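Long-range contacts in CELL WALL surface anchor family protein (Streptococcus pneumoniae, PDB 2WW8), which serves as a pilus adhesin of the pneumococcus and probably recognises host-cell components through an integrin-like domain that carries a metal ion: residues L69-D74 and G97-T102; L230-N235 and V273-T278. All blocks are in the same frame, centred on the assembly; numbering follows the deposited sequence.

In the fold
The two contacts sit on opposite sides of the centre of this elongated chain, with nearest atoms about 78 Å apart, and share no strand. Contact 1 joins neighbouring antiparallel strands in a domain of prealbumin-like fold; one face carries the buried side chains of two leucines and a tyrosine, while the other face and the turn after Asn71 are more open. In contact 2 every touching residue is buried, and two parallel strands of an integrin-like domain lead to a magnesium ion. Backbone hydrogen bonds knit both pairs together. The side chains differ in their task: in contact 1 they pack and fix a turn, in contact 2 they also position a metal ligand.

Contact 1 of 2, residues L69-D74 and G97-T102; sequences LKNNTD and GTYTLT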
# COMPACT_ATOMS: atom_id res chain seq x y z
N LEU A 69 1.70 -35.19 -39.80
CA LEU A 69 0.71 -34.13 -39.66
C LEU A 69 0.64 -33.30 -40.94
O LEU A 69 1.62 -32.66 -41.36
CB LEU A 69 1.02 -33.24 -38.45
CG LEU A 69 -0.03 -32.19 -38.08
CD1 LEU A 69 -1.34 -32.83 -37.57
CD2 LEU A 69 0.57 -31.19 -37.08
N LYS A 70 -0.53 -33.33 -41.58
CA LYS A 70 -0.65 -32.62 -42.84
C LYS A 70 -1.81 -31.64 -42.83
O LYS A 70 -2.94 -31.96 -42.44
CB LYS A 70 -0.59 -33.54 -44.09
CG LYS A 70 -1.89 -34.21 -44.53
CD LYS A 70 -1.98 -34.33 -46.05
CE LYS A 70 -3.17 -35.20 -46.46
NZ LYS A 70 -2.75 -36.60 -46.79
N ASN A 71 -1.47 -30.43 -43.26
CA ASN A 71 -2.42 -29.36 -43.38
C ASN A 71 -3.46 -29.58 -44.47
O ASN A 71 -3.13 -29.62 -45.65
CB ASN A 71 -1.65 -28.05 -43.56
CG ASN A 71 -2.47 -26.87 -43.13
OD1 ASN A 71 -3.51 -26.57 -43.73
ND2 ASN A 71 -2.03 -26.21 -42.07
N ASN A 72 -4.72 -29.71 -44.05
CA ASN A 72 -5.87 -29.92 -44.94
C ASN A 72 -6.33 -28.76 -45.83
O ASN A 72 -7.38 -28.85 -46.47
CB ASN A 72 -7.08 -30.41 -44.14
CG ASN A 72 -6.83 -31.74 -43.45
OD1 ASN A 72 -5.80 -32.38 -43.65
ND2 ASN A 72 -7.80 -32.15 -42.64
N THR A 73 -5.58 -27.66 -45.90
CA THR A 73 -5.93 -26.63 -46.88
C THR A 73 -4.77 -26.38 -47.84
O THR A 73 -5.00 -26.02 -49.00
CB THR A 73 -6.48 -25.30 -46.25
OG1 THR A 73 -5.50 -24.74 -45.37
CG2 THR A 73 -7.81 -25.49 -45.51
N ASP A 74 -3.55 -26.57 -47.36
CA ASP A 74 -2.35 -26.37 -48.18
C ASP A 74 -1.63 -27.66 -48.62
O ASP A 74 -0.85 -27.65 -49.58
CB ASP A 74 -1.39 -25.34 -47.54
CG ASP A 74 -0.62 -25.88 -46.34
OD1 ASP A 74 -0.90 -27.01 -45.88
OD2 ASP A 74 0.29 -25.18 -45.84
N GLY A 97 -5.64 -23.79 -38.11
CA GLY A 97 -6.15 -24.61 -39.21
C GLY A 97 -6.54 -26.03 -38.82
O GLY A 97 -6.61 -26.37 -37.63
N THR A 98 -6.78 -26.85 -39.84
CA THR A 98 -7.27 -28.22 -39.65
C THR A 98 -6.26 -29.22 -40.20
O THR A 98 -5.70 -29.00 -41.27
CB THR A 98 -8.63 -28.37 -40.35
OG1 THR A 98 -9.48 -27.34 -39.85
CG2 THR A 98 -9.27 -29.73 -40.06
N TYR A 99 -6.02 -30.29 -39.45
CA TYR A 99 -4.98 -31.26 -39.80
C TYR A 99 -5.50 -32.70 -39.77
O TYR A 99 -6.41 -33.02 -39.00
CB TYR A 99 -3.78 -31.12 -38.86
CG TYR A 99 -3.10 -29.76 -38.90
CD1 TYR A 99 -3.75 -28.60 -38.43
CD2 TYR A 99 -1.81 -29.64 -39.41
CE1 TYR A 99 -3.14 -27.36 -38.49
CE2 TYR A 99 -1.18 -28.39 -39.47
CZ TYR A 99 -1.85 -27.26 -39.01
OH TYR A 99 -1.22 -26.04 -39.08
N THR A 100 -4.92 -33.54 -40.63
CA THR A 100 -5.02 -34.99 -40.45
C THR A 100 -3.68 -35.51 -39.95
O THR A 100 -2.62 -35.18 -40.49
CB THR A 100 -5.54 -35.77 -41.70
OG1 THR A 100 -6.74 -35.15 -42.17
CG2 THR A 100 -5.86 -37.23 -41.35
N LEU A 101 -3.78 -36.29 -38.87
CA LEU A 101 -2.70 -37.03 -38.22
C LEU A 101 -2.84 -38.52 -38.54
O LEU A 101 -3.90 -39.13 -38.33
CB LEU A 101 -2.78 -36.86 -36.69
CG LEU A 101 -1.64 -37.01 -35.67
CD1 LEU A 101 -2.05 -38.03 -34.61
CD2 LEU A 101 -0.23 -37.32 -36.18
N THR A 102 -1.75 -39.08 -39.05
CA THR A 102 -1.66 -40.50 -39.45
C THR A 102 -0.39 -41.13 -38.89
O THR A 102 0.69 -40.51 -38.83
CB THR A 102 -1.65 -40.71 -40.98
OG1 THR A 102 -0.76 -39.75 -41.57
CG2 THR A 102 -3.04 -40.58 -41.60
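Lys70 O is met twice from strand 97-105: Thr100 N donates a hydrogen bond of 3.1 Å, and Tyr99 CA adds a C-H contact, 3.4 Å from Lys70 O. In return Lys70 N reaches Thr100 O at 3.0 Å. This hydrogen-bonded antiparallel pair is flanked by two non-hydrogen-bonded ones, Leu69 with Leu101 and Asn71 with Tyr99, and beyond the strand end Asn72 N still bonds Thr98 O. On the buried face Leu69, with CG turned opposite its own amide nitrogen (chi1 -172°), presses CD1 on Tyr99 CB at a tight 3.2 Å. Phe91 and Ile94 of strand 88-94 close over this leucine. Asn71 CG sits over one face of the Tyr99 ring with the amide plane tilted 64° to it, while the phenol hydroxyl bonds Lys95 O, four residues back, as in a tyrosine corner. Asn71 OD1 is itself held by two donors, Thr73 N at 3.2 Å on a lone pair and the Thr73 hydroxyl, forming an Asx turn. One asparagine thus serves two purposes: its oxygen shapes the exit from strand 66-71, and its amide packs on the tyrosine that ties the neighbouring strand to the loop before it.

Contact 2 of 2, residues L230-N235 and V273-T278; sequences LLDNSN and VTYAST. With MG (magnesium ion), chain B.
Ser234 comes against Ala276 across the contact, its CA 3.8 Å from Ala276 CB, and its hydroxyl oxygen binds the magnesium ion at 2.2 Å. Together with Asp232 and Ser236 it spells the Asp-x-Ser-x-Ser sequence of a metal-ion-dependent adhesion site (MIDAS), here at the carboxyl end of a parallel sheet as in the von Willebrand factor A domains and the inserted domains of integrins. Ser236, Asp387 and three waters complete the coordination.

Asp232 stands in the second shell. Its OD1 takes two bonds from Ser234, one from the amide nitrogen in an Asx turn and one of 2.6 Å from OG on the syn lone pair; the second directs the hydroxyl proton away from the metal. Its OD2 accepts a hydrogen bond of 2.6 Å from a metal-bound water and is also held by Thr386 OG1 and Asp387 N. So many donors, with the cation nearby, probably favour the ionised carboxylate.

Behind this aspartate lies Tyr275, whose CG sits between its own amide nitrogen and carbonyl carbon (chi1 72°). That turn brings the ring beneath Asp232 CA, which stands 4.2 Å from the ring centroid in a CH-pi contact, while the hydroxyl bonds His384 NE2.

Farther out, strands 225-232 and 269-275, successive strands of a beta-alpha-beta crossover, are laced together by Leu231 N to Val273 O, Tyr275 N to Leu231 O, and Asn233 N to Tyr275 O. The last, at 2.8 Å and nearly straight (171°), anchors the start of the metal loop. Leu230 and Val273 lie side by side towards helix 359-373, and on the other face of the sheet Thr274 CG2 touches Asn233 CB at 3.4 Å.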
# COMPACT_ATOMS: atom_id res chain seq x y z
N LEU A 230 1.94 32.18 18.65
CA LEU A 230 2.50 32.46 19.97
C LEU A 230 1.84 31.50 20.93
O LEU A 230 0.63 31.40 20.95
CB LEU A 230 2.08 33.83 20.52
CG LEU A 230 2.53 35.09 19.78
CD1 LEU A 230 2.02 36.35 20.48
CD2 LEU A 230 4.06 35.06 19.81
N LEU A 231 2.64 30.79 21.72
CA LEU A 231 2.05 29.71 22.49
C LEU A 231 2.51 29.84 23.97
O LEU A 231 3.71 29.78 24.26
CB LEU A 231 2.55 28.39 21.92
CG LEU A 231 2.16 27.13 22.73
CD1 LEU A 231 0.63 27.00 22.90
CD2 LEU A 231 2.75 25.83 22.04
N ASP A 232 1.55 30.08 24.86
CA ASP A 232 1.77 30.16 26.31
C ASP A 232 2.23 28.80 26.87
O ASP A 232 1.58 27.76 26.68
CB ASP A 232 0.45 30.75 26.91
CG ASP A 232 0.42 30.90 28.44
OD1 ASP A 232 1.23 30.29 29.17
OD2 ASP A 232 -0.50 31.67 28.84
N ASN A 233 3.39 28.79 27.53
CA ASN A 233 3.89 27.55 28.17
C ASN A 233 4.08 27.84 29.69
O ASN A 233 4.99 27.27 30.32
CB ASN A 233 5.18 27.06 27.51
CG ASN A 233 5.60 25.62 27.90
OD1 ASN A 233 6.73 25.44 28.32
ND2 ASN A 233 4.72 24.65 27.82
N SER A 234 3.25 28.71 30.26
CA SER A 234 3.31 29.05 31.69
C SER A 234 2.96 27.78 32.54
O SER A 234 2.40 26.80 32.03
CB SER A 234 2.38 30.24 32.03
OG SER A 234 1.05 29.82 31.71
N ASN A 235 3.30 27.79 33.84
CA ASN A 235 3.13 26.62 34.70
C ASN A 235 1.68 26.09 34.73
O ASN A 235 1.47 24.88 34.76
CB ASN A 235 3.54 27.01 36.14
CG ASN A 235 5.01 27.38 36.24
OD1 ASN A 235 5.82 26.92 35.45
ND2 ASN A 235 5.35 28.21 37.21
N VAL A 273 6.62 30.95 18.47
CA VAL A 273 7.20 31.59 19.64
C VAL A 273 6.50 30.98 20.86
O VAL A 273 5.29 31.20 21.06
CB VAL A 273 7.00 33.12 19.64
CG1 VAL A 273 7.54 33.79 20.96
CG2 VAL A 273 7.66 33.80 18.37
N THR A 274 7.27 30.29 21.69
CA THR A 274 6.78 29.80 22.96
C THR A 274 7.27 30.71 24.09
O THR A 274 8.45 31.11 24.11
CB THR A 274 7.21 28.36 23.17
OG1 THR A 274 6.50 27.56 22.19
CG2 THR A 274 6.82 27.84 24.59
N TYR A 275 6.37 31.04 25.02
CA TYR A 275 6.72 32.03 26.07
C TYR A 275 6.17 31.68 27.45
O TYR A 275 5.13 31.03 27.56
CB TYR A 275 6.29 33.46 25.75
CG TYR A 275 4.79 33.74 25.85
CD1 TYR A 275 3.92 33.33 24.82
CD2 TYR A 275 4.25 34.38 26.96
CE1 TYR A 275 2.56 33.62 24.88
CE2 TYR A 275 2.86 34.70 27.01
CZ TYR A 275 2.05 34.32 25.97
OH TYR A 275 0.70 34.57 26.10
N ALA A 276 6.82 32.22 28.47
CA ALA A 276 6.25 32.23 29.81
C ALA A 276 6.86 33.48 30.45
O ALA A 276 6.42 34.59 30.04
CB ALA A 276 6.43 30.89 30.58
N SER A 277 7.78 33.37 31.42
CA SER A 277 8.41 34.60 31.95
C SER A 277 9.35 35.22 30.93
O SER A 277 9.83 36.35 31.12
CB SER A 277 9.28 34.29 33.21
OG SER A 277 8.45 33.76 34.25
N THR A 278 9.72 34.45 29.90
CA THR A 278 10.55 34.95 28.80
C THR A 278 10.20 34.07 27.59
O THR A 278 9.35 33.18 27.68
CB THR A 278 12.11 34.98 29.10
OG1 THR A 278 12.87 35.58 28.01
CG2 THR A 278 12.61 33.53 29.25
MG MG B . -0.84 30.59 32.51
O HOH W 1 -0.59 32.32 31.37
O HOH W 2 0.07 31.17 34.23
O HOH W 3 -2.64 31.03 33.48